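Putative succinylglutamate desuccinylase / aspartoacylase (Shewanella amazonensis, PDB 3FMC) probably acts as a zinc-dependent hydrolase on ester bonds, as a putative member of the succinylglutamate desuccinylase/aspartoacylase family. Local coordinates at residues 196-201 with 281-286; 180-185 with 285-290; 22-27 with 70-75; 37-42 with 156-161. All blocks are in the same frame, centred on the assembly; numbering follows the deposited sequence.

Interaction 1 (196-201 with 281-286)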
loop_
_atom_site.group_PDB
_atom_site.type_symbol
_atom_site.label_atom_id
_atom_site.label_comp_id
_atom_site.label_asym_id
_atom_site.label_seq_id
_atom_site.Cartn_x
_atom_site.Cartn_y
_atom_site.Cartn_z
ATOM N N ILE C 196 -23.395 23.779 -10.821
ATOM C CA ILE C 196 -22.725 23.426 -9.574
ATOM C C ILE C 196 -23.260 24.295 -8.427
ATOM O O ILE C 196 -23.064 25.520 -8.411
ATOM C CB ILE C 196 -21.202 23.562 -9.752
ATOM C CG1 ILE C 196 -20.737 22.618 -10.896
ATOM C CG2 ILE C 196 -20.495 23.183 -8.422
ATOM C CD1 ILE C 196 -19.265 22.679 -11.308
ATOM N N PRO C 197 -23.891 23.646 -7.437
ATOM C CA PRO C 197 -24.547 24.373 -6.335
ATOM C C PRO C 197 -23.616 25.110 -5.376
ATOM O O PRO C 197 -24.023 26.090 -4.785
ATOM C CB PRO C 197 -25.363 23.262 -5.640
ATOM C CG PRO C 197 -24.628 21.993 -5.896
ATOM C CD PRO C 197 -24.008 22.183 -7.288
ATOM N N TYR C 198 -22.360 24.662 -5.229
ATOM C CA TYR C 198 -21.440 25.247 -4.235
ATOM C C TYR C 198 -20.099 25.613 -4.814
ATOM O O TYR C 198 -19.429 24.782 -5.438
ATOM C CB TYR C 198 -21.297 24.265 -3.055
ATOM C CG TYR C 198 -22.606 24.109 -2.284
ATOM C CD1 TYR C 198 -23.045 25.131 -1.439
ATOM C CD2 TYR C 198 -23.432 23.024 -2.461
ATOM C CE1 TYR C 198 -24.253 25.047 -0.779
ATOM C CE2 TYR C 198 -24.642 22.927 -1.761
ATOM C CZ TYR C 198 -25.035 23.958 -0.937
ATOM O OH TYR C 198 -26.225 23.908 -0.219
ATOM N N THR C 199 -19.690 26.855 -4.601
ATOM C CA THR C 199 -18.447 27.356 -5.163
ATOM C C THR C 199 -17.521 27.947 -4.077
ATOM O O THR C 199 -17.952 28.703 -3.220
ATOM C CB THR C 199 -18.712 28.441 -6.247
ATOM O OG1 THR C 199 -19.593 27.918 -7.329
ATOM C CG2 THR C 199 -17.393 28.986 -6.790
ATOM N N LEU C 200 -16.246 27.580 -4.151
ATOM C CA LEU C 200 -15.185 28.134 -3.311
ATOM C C LEU C 200 -14.486 29.204 -4.131
ATOM O O LEU C 200 -13.967 28.922 -5.224
ATOM C CB LEU C 200 -14.166 27.051 -2.913
ATOM C CG LEU C 200 -14.715 26.009 -1.938
ATOM C CD1 LEU C 200 -13.983 24.717 -1.892
ATOM C CD2 LEU C 200 -14.807 26.655 -0.544
ATOM N N LEU C 201 -14.534 30.444 -3.650
ATOM C CA LEU C 201 -13.844 31.581 -4.270
ATOM C C LEU C 201 -12.436 31.654 -3.711
ATOM O O LEU C 201 -12.221 31.791 -2.488
ATOM C CB LEU C 201 -14.635 32.879 -4.037
ATOM C CG LEU C 201 -16.056 32.942 -4.613
ATOM C CD1 LEU C 201 -16.812 34.172 -4.123
ATOM C CD2 LEU C 201 -16.023 32.896 -6.141
ATOM N N LYS C 281 -30.238 27.353 -7.426
ATOM C CA LYS C 281 -29.620 28.285 -6.458
ATOM C C LYS C 281 -28.139 27.946 -6.445
ATOM O O LYS C 281 -27.775 26.768 -6.555
ATOM C CB LYS C 281 -30.181 28.115 -5.048
ATOM C CG LYS C 281 -31.601 28.602 -4.861
ATOM C CD LYS C 281 -31.661 30.095 -4.625
ATOM C CE LYS C 281 -33.018 30.477 -4.063
ATOM N NZ LYS C 281 -34.123 29.822 -4.834
ATOM N N ARG C 282 -27.326 28.989 -6.383
ATOM C CA ARG C 282 -25.880 28.851 -6.407
ATOM C C ARG C 282 -25.300 29.578 -5.248
ATOM O O ARG C 282 -25.486 30.807 -5.088
ATOM C CB ARG C 282 -25.306 29.368 -7.723
ATOM C CG ARG C 282 -25.627 28.440 -8.893
ATOM C CD ARG C 282 -25.126 29.057 -10.224
ATOM N NE ARG C 282 -25.333 28.134 -11.335
ATOM C CZ ARG C 282 -26.431 28.118 -12.105
ATOM N NH1 ARG C 282 -27.408 28.978 -11.886
ATOM N NH2 ARG C 282 -26.563 27.224 -13.074
ATOM N N TYR C 283 -24.516 28.838 -4.455
ATOM C CA TYR C 283 -23.936 29.403 -3.258
ATOM C C TYR C 283 -22.429 29.403 -3.314
ATOM O O TYR C 283 -21.836 28.646 -4.079
ATOM C CB TYR C 283 -24.370 28.601 -2.032
ATOM C CG TYR C 283 -25.866 28.606 -1.856
ATOM C CD1 TYR C 283 -26.515 29.646 -1.188
ATOM C CD2 TYR C 283 -26.615 27.600 -2.376
ATOM C CE1 TYR C 283 -27.899 29.644 -1.054
ATOM C CE2 TYR C 283 -27.975 27.591 -2.241
ATOM C CZ TYR C 283 -28.601 28.603 -1.576
ATOM O OH TYR C 283 -29.978 28.547 -1.532
ATOM N N GLY C 284 -21.815 30.254 -2.497
ATOM C CA GLY C 284 -20.359 30.331 -2.426
ATOM C C GLY C 284 -19.857 30.647 -1.043
ATOM O O GLY C 284 -20.643 30.876 -0.115
ATOM N N CYS C 285 -18.544 30.524 -0.886
ATOM C CA CYS C 285 -17.863 30.975 0.314
ATOM C C CYS C 285 -16.424 31.235 -0.083
ATOM O O CYS C 285 -15.949 30.694 -1.096
ATOM C CB CYS C 285 -18.028 30.033 1.497
ATOM S SG CYS C 285 -16.840 28.733 1.687
ATOM N N PHE C 286 -15.752 32.123 0.636
ATOM C CA PHE C 286 -14.365 32.374 0.389
ATOM C C PHE C 286 -13.589 31.180 0.970
ATOM O O PHE C 286 -13.968 30.627 2.004
ATOM C CB PHE C 286 -13.914 33.692 0.998
ATOM C CG PHE C 286 -14.475 34.861 0.268
ATOM C CD1 PHE C 286 -13.873 35.303 -0.876
ATOM C CD2 PHE C 286 -15.662 35.446 0.664
ATOM C CE1 PHE C 286 -14.398 36.353 -1.591
ATOM C CE2 PHE C 286 -16.180 36.503 -0.050
ATOM C CZ PHE C 286 -15.536 36.949 -1.181
HETATM O O HOH W 1 -22.165 27.761 -6.907
HETATM O O HOH W 2 -22.256 26.659 -10.835
#
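Tyr198 and Tyr283 lie side by side on one face of a parallel strand pair and point the same way. Their planes are 22° apart, but slid so far that the rings barely overlap, with centroids 5.7 Å apart. The touch is made by Tyr198 CD1, 3.8 Å from Tyr283 CB, with Tyr198 CE1 beside it. Both rings swing to the side of their own backbone N (chi1 -66° and -60°), which keeps them alongside. On the same face Leu200 CD2 rests 3.7 Å from Cys285 SG. On the other face, where the Thr199 side chain also lies, Leu201 sends CD1 over the Phe286 ring, 4.1 Å above its plane and toward the rim. Between the strands, Gly284 CA makes a CA-H...O contact with Thr199 O at 3.0 Å. Four backbone bonds join the strands. Tyr283 O accepts twice, from Thr199 N and from a water that also binds Ile196 O and Thr199 OG1. Arg282 turns to the carbonyls of Lys278 and Phe194. Strand 198-202 lies between strands 283-286 and 176-184, parallel to both, and so joins them. Backbone groups thus bond across the pair, to water, or outward from Tyr198 and Leu200 to strand 176-184, while largely apolar side chains cover both faces.

Interaction 2 (180-185 with 285-290)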
loop_
_atom_site.group_PDB
_atom_site.type_symbol
_atom_site.label_atom_id
_atom_site.label_comp_id
_atom_site.label_asym_id
_atom_site.label_seq_id
_atom_site.Cartn_x
_atom_site.Cartn_y
_atom_site.Cartn_z
ATOM N N HIS C 180 -19.022 20.568 -6.523
ATOM C CA HIS C 180 -18.543 21.854 -6.101
ATOM C C HIS C 180 -17.515 22.396 -7.081
ATOM O O HIS C 180 -16.979 21.677 -7.925
ATOM C CB HIS C 180 -18.092 21.903 -4.620
ATOM C CG HIS C 180 -16.982 20.958 -4.256
ATOM N ND1 HIS C 180 -17.162 19.588 -4.172
ATOM C CD2 HIS C 180 -15.720 21.199 -3.855
ATOM C CE1 HIS C 180 -16.034 19.036 -3.765
ATOM N NE2 HIS C 180 -15.143 19.995 -3.573
ATOM N N LEU C 181 -17.248 23.669 -6.954
ATOM C CA LEU C 181 -16.377 24.386 -7.874
ATOM C C LEU C 181 -15.419 25.300 -7.177
ATOM O O LEU C 181 -15.797 25.985 -6.203
ATOM C CB LEU C 181 -17.242 25.245 -8.782
ATOM C CG LEU C 181 -16.668 26.203 -9.834
ATOM C CD1 LEU C 181 -15.974 25.465 -11.017
ATOM C CD2 LEU C 181 -17.772 27.179 -10.401
ATOM N N TYR C 182 -14.177 25.266 -7.631
ATOM C CA TYR C 182 -13.184 26.250 -7.252
ATOM C C TYR C 182 -13.122 27.290 -8.394
ATOM O O TYR C 182 -12.938 26.958 -9.611
ATOM C CB TYR C 182 -11.816 25.673 -6.991
ATOM C CG TYR C 182 -11.721 24.760 -5.785
ATOM C CD1 TYR C 182 -12.097 23.429 -5.847
ATOM C CD2 TYR C 182 -11.220 25.238 -4.586
ATOM C CE1 TYR C 182 -11.990 22.593 -4.738
ATOM C CE2 TYR C 182 -11.150 24.461 -3.503
ATOM C CZ TYR C 182 -11.506 23.135 -3.552
ATOM O OH TYR C 182 -11.361 22.366 -2.414
ATOM N N CYS C 183 -13.249 28.542 -7.981
ATOM C CA CYS C 183 -13.350 29.679 -8.888
ATOM C C CYS C 183 -12.536 30.816 -8.298
ATOM O O CYS C 183 -12.730 31.160 -7.125
ATOM C CB CYS C 183 -14.806 30.095 -9.012
ATOM S SG CYS C 183 -15.065 31.399 -10.271
ATOM N N PRO C 184 -11.624 31.409 -9.083
ATOM C CA PRO C 184 -10.827 32.534 -8.604
ATOM C C PRO C 184 -11.711 33.745 -8.394
ATOM O O PRO C 184 -12.685 33.936 -9.130
ATOM C CB PRO C 184 -9.861 32.829 -9.736
ATOM C CG PRO C 184 -10.097 31.750 -10.768
ATOM C CD PRO C 184 -11.299 31.008 -10.463
ATOM N N GLU C 185 -11.362 34.540 -7.394
ATOM C CA GLU C 185 -12.152 35.725 -7.053
ATOM C C GLU C 185 -12.349 36.665 -8.229
ATOM O O GLU C 185 -13.392 37.283 -8.318
ATOM C CB GLU C 185 -11.516 36.471 -5.876
ATOM C CG GLU C 185 -11.559 35.726 -4.576
ATOM C CD GLU C 185 -10.913 36.499 -3.463
ATOM O OE1 GLU C 185 -11.067 37.747 -3.445
ATOM O OE2 GLU C 185 -10.245 35.879 -2.617
ATOM N N CYS C 285 -18.544 30.524 -0.886
ATOM C CA CYS C 285 -17.863 30.975 0.314
ATOM C C CYS C 285 -16.424 31.235 -0.083
ATOM O O CYS C 285 -15.949 30.694 -1.096
ATOM C CB CYS C 285 -18.028 30.033 1.497
ATOM S SG CYS C 285 -16.840 28.733 1.687
ATOM N N PHE C 286 -15.752 32.123 0.636
ATOM C CA PHE C 286 -14.365 32.374 0.389
ATOM C C PHE C 286 -13.589 31.180 0.970
ATOM O O PHE C 286 -13.968 30.627 2.004
ATOM C CB PHE C 286 -13.914 33.692 0.998
ATOM C CG PHE C 286 -14.475 34.861 0.268
ATOM C CD1 PHE C 286 -13.873 35.303 -0.876
ATOM C CD2 PHE C 286 -15.662 35.446 0.664
ATOM C CE1 PHE C 286 -14.398 36.353 -1.591
ATOM C CE2 PHE C 286 -16.180 36.503 -0.050
ATOM C CZ PHE C 286 -15.536 36.949 -1.181
ATOM N N LEU C 287 -12.487 30.843 0.319
ATOM C CA LEU C 287 -11.715 29.643 0.640
ATOM C C LEU C 287 -11.320 29.538 2.102
ATOM O O LEU C 287 -11.322 28.427 2.660
ATOM C CB LEU C 287 -10.480 29.576 -0.230
ATOM C CG LEU C 287 -9.578 28.351 -0.064
ATOM C CD1 LEU C 287 -10.298 27.055 -0.486
ATOM C CD2 LEU C 287 -8.264 28.608 -0.840
ATOM N N LYS C 288 -10.996 30.668 2.715
ATOM C CA LYS C 288 -10.605 30.692 4.147
ATOM C C LYS C 288 -11.710 30.157 5.078
ATOM O O LYS C 288 -11.440 29.724 6.208
ATOM C CB LYS C 288 -10.186 32.100 4.585
ATOM C CG LYS C 288 -11.349 33.068 4.717
ATOM C CD LYS C 288 -10.935 34.469 5.159
ATOM C CE LYS C 288 -12.207 35.360 5.191
ATOM N NZ LYS C 288 -11.962 36.825 5.389
ATOM N N ASN C 289 -12.960 30.186 4.611
ATOM C CA ASN C 289 -14.089 29.689 5.392
ATOM C C ASN C 289 -14.483 28.219 5.126
ATOM O O ASN C 289 -15.482 27.722 5.636
ATOM C CB ASN C 289 -15.258 30.649 5.187
ATOM C CG ASN C 289 -14.983 32.004 5.780
ATOM O OD1 ASN C 289 -14.316 32.093 6.810
ATOM N ND2 ASN C 289 -15.462 33.067 5.135
ATOM N N TYR C 290 -13.654 27.532 4.342
ATOM C CA TYR C 290 -13.802 26.106 4.031
ATOM C C TYR C 290 -12.976 25.367 5.091
ATOM O O TYR C 290 -11.746 25.501 5.121
ATOM C CB TYR C 290 -13.319 25.827 2.603
ATOM C CG TYR C 290 -13.629 24.458 2.022
ATOM C CD1 TYR C 290 -14.842 23.824 2.250
ATOM C CD2 TYR C 290 -12.701 23.810 1.187
ATOM C CE1 TYR C 290 -15.121 22.563 1.688
ATOM C CE2 TYR C 290 -12.981 22.588 0.589
ATOM C CZ TYR C 290 -14.194 21.968 0.832
ATOM O OH TYR C 290 -14.498 20.750 0.256
HETATM O O HOH W 3 -12.982 20.297 -1.899
#
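Phe286 presents its edge to the carboxylate of Glu185, with Glu185 CD 4.0 Å from Phe286 CE1. The carboxylate and ring planes stand 79° apart, and the ring C-H edge is probably a mild electrostatic match for the acid. With an alanine at Glu185 the carboxylate is gone, and the Phe286 edge would probably lose its cover on that side and be freer to turn. Next comes Leu287, whose CD1 reaches the edge of the Tyr182 ring, 4.1 Å from Tyr182 CE2. Residues 287-289 form a short 3-10 turn, with Asn289 N bonded to Phe286 O and Tyr290 N to Leu287 O. The turn leads from strand 283-286, beside strand 198-202, into strand 290-294, which pairs with strand 357-363. Tyr290 ends the segment with CG anti to its backbone N (chi1 -169°), so that its side chain and that of Tyr182 cross at about a right angle. Tyr182 OH lies 3.4 Å from Tyr290 CE2. One water is hydrogen-bonded to Tyr182 OH, Tyr290 OH and His180 NE2, while His180 ND1 is bonded to Cys178 O.

Interaction 3 (22-27 with 70-75)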
loop_
_atom_site.group_PDB
_atom_site.type_symbol
_atom_site.label_atom_id
_atom_site.label_comp_id
_atom_site.label_asym_id
_atom_site.label_seq_id
_atom_site.Cartn_x
_atom_site.Cartn_y
_atom_site.Cartn_z
ATOM N N LEU C 22 -0.549 10.175 -22.652
ATOM C CA LEU C 22 -1.888 10.732 -22.498
ATOM C C LEU C 22 -2.493 10.880 -23.901
ATOM O O LEU C 22 -1.789 11.279 -24.823
ATOM C CB LEU C 22 -1.813 12.165 -21.909
ATOM C CG LEU C 22 -0.959 12.496 -20.694
ATOM C CD1 LEU C 22 -1.176 13.880 -20.178
ATOM C CD2 LEU C 22 -1.233 11.460 -19.608
ATOM N N PRO C 23 -3.802 10.640 -24.032
ATOM C CA PRO C 23 -4.517 10.915 -25.280
ATOM C C PRO C 23 -4.999 12.372 -25.217
ATOM O O PRO C 23 -5.577 12.777 -24.210
ATOM C CB PRO C 23 -5.709 9.954 -25.229
ATOM C CG PRO C 23 -5.984 9.757 -23.801
ATOM C CD PRO C 23 -4.707 10.080 -23.014
ATOM N N VAL C 24 -4.670 13.163 -26.238
ATOM C CA VAL C 24 -5.079 14.579 -26.346
ATOM C C VAL C 24 -6.013 14.703 -27.536
ATOM O O VAL C 24 -5.574 14.439 -28.672
ATOM C CB VAL C 24 -3.861 15.490 -26.491
ATOM C CG1 VAL C 24 -4.278 17.013 -26.519
ATOM C CG2 VAL C 24 -2.878 15.188 -25.363
ATOM N N TYR C 25 -7.287 15.051 -27.275
ATOM C CA TYR C 25 -8.293 15.194 -28.307
ATOM C C TYR C 25 -8.482 16.679 -28.586
ATOM O O TYR C 25 -8.497 17.492 -27.665
ATOM C CB TYR C 25 -9.607 14.580 -27.872
ATOM C CG TYR C 25 -9.526 13.074 -27.697
ATOM C CD1 TYR C 25 -9.583 12.238 -28.788
ATOM C CD2 TYR C 25 -9.406 12.502 -26.432
ATOM C CE1 TYR C 25 -9.510 10.898 -28.650
ATOM C CE2 TYR C 25 -9.336 11.129 -26.284
ATOM C CZ TYR C 25 -9.361 10.332 -27.389
ATOM O OH TYR C 25 -9.286 8.963 -27.281
ATOM N N ARG C 26 -8.494 17.049 -29.856
ATOM C CA ARG C 26 -8.671 18.443 -30.202
ATOM C C ARG C 26 -9.734 18.666 -31.239
ATOM O O ARG C 26 -9.784 17.950 -32.264
ATOM C CB ARG C 26 -7.399 19.045 -30.721
ATOM C CG ARG C 26 -7.484 20.581 -30.715
ATOM C CD ARG C 26 -6.479 21.187 -31.632
ATOM N NE ARG C 26 -6.136 22.542 -31.223
ATOM C CZ ARG C 26 -5.416 23.398 -31.948
ATOM N NH1 ARG C 26 -4.988 23.078 -33.168
ATOM N NH2 ARG C 26 -5.140 24.602 -31.455
ATOM N N PHE C 27 -10.610 19.620 -30.926
ATOM C CA PHE C 27 -11.598 20.149 -31.862
ATOM C C PHE C 27 -11.077 21.537 -32.296
ATOM O O PHE C 27 -10.842 22.401 -31.471
ATOM C CB PHE C 27 -12.938 20.333 -31.202
ATOM C CG PHE C 27 -13.580 19.080 -30.758
ATOM C CD1 PHE C 27 -13.227 18.471 -29.579
ATOM C CD2 PHE C 27 -14.579 18.507 -31.527
ATOM C CE1 PHE C 27 -13.882 17.294 -29.169
ATOM C CE2 PHE C 27 -15.231 17.361 -31.117
ATOM C CZ PHE C 27 -14.889 16.756 -29.942
ATOM N N SER C 70 -9.280 21.524 -26.516
ATOM C CA SER C 70 -8.402 20.333 -26.335
ATOM C C SER C 70 -8.823 19.629 -25.069
ATOM O O SER C 70 -9.070 20.291 -24.065
ATOM C CB SER C 70 -6.958 20.721 -26.229
ATOM O OG SER C 70 -6.525 21.167 -27.498
ATOM N N LEU C 71 -8.974 18.312 -25.130
ATOM C CA LEU C 71 -9.428 17.548 -23.973
ATOM C C LEU C 71 -8.461 16.397 -23.719
ATOM O O LEU C 71 -8.063 15.671 -24.641
ATOM C CB LEU C 71 -10.868 17.035 -24.110
ATOM C CG LEU C 71 -11.929 18.046 -24.618
ATOM C CD1 LEU C 71 -12.027 18.036 -26.219
ATOM C CD2 LEU C 71 -13.237 17.748 -23.931
ATOM N N VAL C 72 -8.111 16.265 -22.442
ATOM C CA VAL C 72 -7.120 15.284 -21.976
ATOM C C VAL C 72 -7.728 14.413 -20.859
ATOM O O VAL C 72 -7.584 14.714 -19.687
ATOM C CB VAL C 72 -5.801 15.969 -21.522
ATOM C CG1 VAL C 72 -4.679 14.904 -21.192
ATOM C CG2 VAL C 72 -5.277 16.965 -22.576
ATOM N N PRO C 73 -8.451 13.361 -21.240
ATOM C CA PRO C 73 -8.956 12.390 -20.258
ATOM C C PRO C 73 -7.749 11.509 -19.865
ATOM O O PRO C 73 -6.697 11.540 -20.528
ATOM C CB PRO C 73 -9.981 11.582 -21.039
ATOM C CG PRO C 73 -9.443 11.625 -22.466
ATOM C CD PRO C 73 -8.789 12.981 -22.631
ATOM N N LEU C 74 -7.878 10.762 -18.776
ATOM C CA LEU C 74 -6.848 9.803 -18.393
ATOM C C LEU C 74 -5.495 10.465 -18.292
ATOM O O LEU C 74 -4.465 9.948 -18.778
ATOM C CB LEU C 74 -6.857 8.623 -19.395
ATOM C CG LEU C 74 -8.165 7.866 -19.603
ATOM C CD1 LEU C 74 -8.158 7.014 -20.877
ATOM C CD2 LEU C 74 -8.604 7.039 -18.368
ATOM N N ALA C 75 -5.497 11.605 -17.617
ATOM C CA ALA C 75 -4.311 12.477 -17.627
ATOM C C ALA C 75 -3.114 11.998 -16.771
ATOM O O ALA C 75 -2.051 12.590 -16.848
ATOM C CB ALA C 75 -4.666 13.948 -17.272
#
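Leu71 lays its CD1 methyl against the edge of the Phe27 ring, in the ring plane and 3.6 Å from Phe27 CE1. Strand 19-27 pairs antiparallel with strand 69-72, which on its other side runs parallel to strand 36-40, while strand 4-13 flanks 19-27. Tyr25 and Leu71 form the hydrogen-bonded pair, with Tyr25 N to Leu71 O at 2.8 Å and a return bond from Leu71 N to Tyr25 O. Both donors lie in the carbonyl plane. Helix 48-60 packs on this face through Ile53 and Met57. The Tyr25 ring meets Pro73 CG at its edge, 3.9 Å from Tyr25 CE2, and its hydroxyl is bonded to Leu323 O of a second subunit. On the opposite face Arg26 runs extended past Ser70, with Arg26 CG 3.4 Å from Ser70 OG. Its guanidinium goes on to a salt bridge with Asp68. Val24 and Val72 lie side by side there. Farther along, Leu22 brings CD1 to 3.8 Å from Val72 CG1 and sets CD2 3.1 Å from Ala75 O, a tight approach to a buried carbonyl with no polar partner. Were Leu22 an alanine, both methyls would be gone, and Val72 CG1 and Ala75 O would probably lose their apolar neighbour. The pairing stops where two prolines face each other: neither has an N-H to give, and Pro73 CD sits 3.6 Å from the buried, unbonded Pro23 O.

Interaction 4 (37-42 with 156-161)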
loop_
_atom_site.group_PDB
_atom_site.type_symbol
_atom_site.label_atom_id
_atom_site.label_comp_id
_atom_site.label_asym_id
_atom_site.label_seq_id
_atom_site.Cartn_x
_atom_site.Cartn_y
_atom_site.Cartn_z
ATOM N N TYR C 37 -8.761 24.380 -22.751
ATOM C CA TYR C 37 -8.023 23.175 -22.383
ATOM C C TYR C 37 -8.742 22.515 -21.199
ATOM O O TYR C 37 -8.988 23.169 -20.196
ATOM C CB TYR C 37 -6.596 23.497 -22.025
ATOM C CG TYR C 37 -5.826 22.308 -21.484
ATOM C CD1 TYR C 37 -5.132 21.440 -22.329
ATOM C CD2 TYR C 37 -5.795 22.053 -20.117
ATOM C CE1 TYR C 37 -4.413 20.327 -21.785
ATOM C CE2 TYR C 37 -5.085 20.973 -19.590
ATOM C CZ TYR C 37 -4.394 20.108 -20.449
ATOM O OH TYR C 37 -3.692 19.024 -19.963
ATOM N N ILE C 38 -9.104 21.242 -21.364
ATOM C CA ILE C 38 -9.866 20.472 -20.348
ATOM C C ILE C 38 -9.094 19.186 -20.062
ATOM O O ILE C 38 -8.677 18.501 -20.999
ATOM C CB ILE C 38 -11.282 20.111 -20.842
ATOM C CG1 ILE C 38 -11.977 21.372 -21.386
ATOM C CG2 ILE C 38 -12.098 19.407 -19.740
ATOM C CD1 ILE C 38 -13.434 21.148 -21.890
ATOM N N GLN C 39 -8.900 18.884 -18.783
ATOM C CA GLN C 39 -8.256 17.621 -18.380
ATOM C C GLN C 39 -9.033 16.949 -17.258
ATOM O O GLN C 39 -9.781 17.587 -16.541
ATOM C CB GLN C 39 -6.785 17.802 -17.981
ATOM C CG GLN C 39 -6.551 18.644 -16.739
ATOM C CD GLN C 39 -5.118 18.823 -16.397
ATOM O OE1 GLN C 39 -4.255 18.794 -17.262
ATOM N NE2 GLN C 39 -4.843 18.989 -15.110
ATOM N N ALA C 40 -8.815 15.643 -17.112
ATOM C CA ALA C 40 -9.480 14.836 -16.102
ATOM C C ALA C 40 -8.526 13.770 -15.586
ATOM O O ALA C 40 -7.653 13.293 -16.338
ATOM C CB ALA C 40 -10.701 14.100 -16.697
ATOM N N ASN C 41 -8.793 13.355 -14.356
ATOM C CA ASN C 41 -8.243 12.096 -13.754
ATOM C C ASN C 41 -6.743 12.207 -13.442
ATOM O O ASN C 41 -5.974 11.218 -13.554
ATOM C CB ASN C 41 -8.582 10.909 -14.709
ATOM C CG ASN C 41 -8.679 9.518 -14.040
ATOM O OD1 ASN C 41 -8.814 8.512 -14.765
ATOM N ND2 ASN C 41 -8.667 9.442 -12.707
ATOM N N VAL C 42 -6.314 13.425 -13.094
ATOM C CA VAL C 42 -4.955 13.637 -12.600
ATOM C C VAL C 42 -4.836 12.855 -11.283
ATOM O O VAL C 42 -3.783 12.242 -10.987
ATOM C CB VAL C 42 -4.591 15.153 -12.487
ATOM C CG1 VAL C 42 -3.290 15.377 -11.654
ATOM C CG2 VAL C 42 -4.345 15.769 -13.900
ATOM N N VAL C 156 4.209 19.450 -15.233
ATOM C CA VAL C 156 4.791 20.477 -16.085
ATOM C C VAL C 156 4.403 20.233 -17.562
ATOM O O VAL C 156 4.142 21.188 -18.288
ATOM C CB VAL C 156 6.330 20.656 -15.843
ATOM C CG1 VAL C 156 6.908 21.628 -16.838
ATOM C CG2 VAL C 156 6.609 21.112 -14.411
ATOM N N THR C 157 4.271 18.965 -17.971
ATOM C CA THR C 157 3.834 18.623 -19.343
ATOM C C THR C 157 2.370 19.059 -19.550
ATOM O O THR C 157 2.036 19.705 -20.572
ATOM C CB THR C 157 4.050 17.122 -19.662
ATOM O OG1 THR C 157 5.452 16.814 -19.470
ATOM C CG2 THR C 157 3.556 16.746 -21.058
ATOM N N LEU C 158 1.507 18.750 -18.570
ATOM C CA LEU C 158 0.103 19.209 -18.607
ATOM C C LEU C 158 0.014 20.722 -18.615
ATOM O O LEU C 158 -0.740 21.305 -19.392
ATOM C CB LEU C 158 -0.652 18.677 -17.383
ATOM C CG LEU C 158 -0.818 17.142 -17.319
ATOM C CD1 LEU C 158 -1.384 16.668 -15.984
ATOM C CD2 LEU C 158 -1.676 16.673 -18.451
ATOM N N GLN C 159 0.836 21.345 -17.777
ATOM C CA GLN C 159 0.855 22.788 -17.582
ATOM C C GLN C 159 1.216 23.528 -18.834
ATOM O O GLN C 159 0.624 24.555 -19.151
ATOM C CB GLN C 159 1.782 23.140 -16.432
ATOM C CG GLN C 159 1.691 24.618 -15.975
ATOM C CD GLN C 159 2.487 24.884 -14.751
ATOM O OE1 GLN C 159 2.683 23.985 -13.913
ATOM N NE2 GLN C 159 2.927 26.144 -14.578
ATOM N N SER C 160 2.227 23.037 -19.541
ATOM C CA SER C 160 2.658 23.680 -20.772
ATOM C C SER C 160 1.509 23.688 -21.777
ATOM O O SER C 160 1.327 24.686 -22.499
ATOM C CB SER C 160 3.884 22.984 -21.356
ATOM O OG SER C 160 4.169 23.543 -22.622
HETATM N N MSE C 161 0.732 22.602 -21.837
HETATM C CA MSE C 161 -0.452 22.571 -22.714
HETATM C C MSE C 161 -1.515 23.574 -22.234
HETATM O O MSE C 161 -2.083 24.328 -23.049
HETATM C CB MSE C 161 -1.056 21.176 -22.812
HETATM C CG MSE C 161 -0.161 20.171 -23.615
HETATM SE SE MSE C 161 -1.122 18.575 -23.962
HETATM C CE MSE C 161 -1.123 17.824 -22.056
#
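Apolar packing carries most of this contact, and Tyr37 and Leu158 bury the most surface. With chi1 at 173° the Tyr37 ring extends away from its own N and reaches the helix. Met161, present as selenomethionine, packs CB at 3.6 Å from Tyr37 CE1. Its chain bends at chi3 (-72°), which brings the end methyl CE to 3.5 Å from Tyr37 OH. The carbonyl carbon of Met161 also lies over one face of the ring, toward the rim. Leu158 crosses Tyr37 at about a right angle and uses both methyls. Its CD1 lies 3.7 Å from Val42 CG2, while CD2 approaches Tyr37 OH at 3.4 Å.

The polar bonds run within the strand and beyond it. Tyr37 OH donates to Gln39 OE1 over 2.8 Å, in the carbonyl plane. This same oxygen lies 3.5 Å from Leu158 CD2, so the helix covers the bond with a methyl. Gln39 NE2 is bonded to Asp170 OD1 and Tyr104 OH, which fixes the turn of the amide.

Val42 precedes His43, whose donor atoms, with those of Glu46 and His172, face one vacant point that could be a zinc site, consistent with the family. Strand 36-40 lies between the parallel strands 69-72 and 167-174, and Met210 of helix 210-227 also packs on Tyr37, Gln39 and Leu158. Behind helix 150-163 lies helix 123-142.

Interactions 1 and 2 share Cys285 and Phe286 at the end of strand 283-286. They touch through Leu200, bonded to Leu181 and Cys183. Interactions 3 and 4 also touch, through strands 69-72 and 36-40, and their centres are 9 Å apart. The two groups are well separated: the centres of interactions 1 and 3 are 28 Å apart, on opposite sides of the chain's centre. Interactions 1 and 3 are buried strand pairings, one parallel and one antiparallel, joined by backbone bonds. Interaction 4 is also buried but sets a helix on a strand by side-chain packing. Interaction 2 lies at the surface, and a water joins His180, Tyr182 and Tyr290.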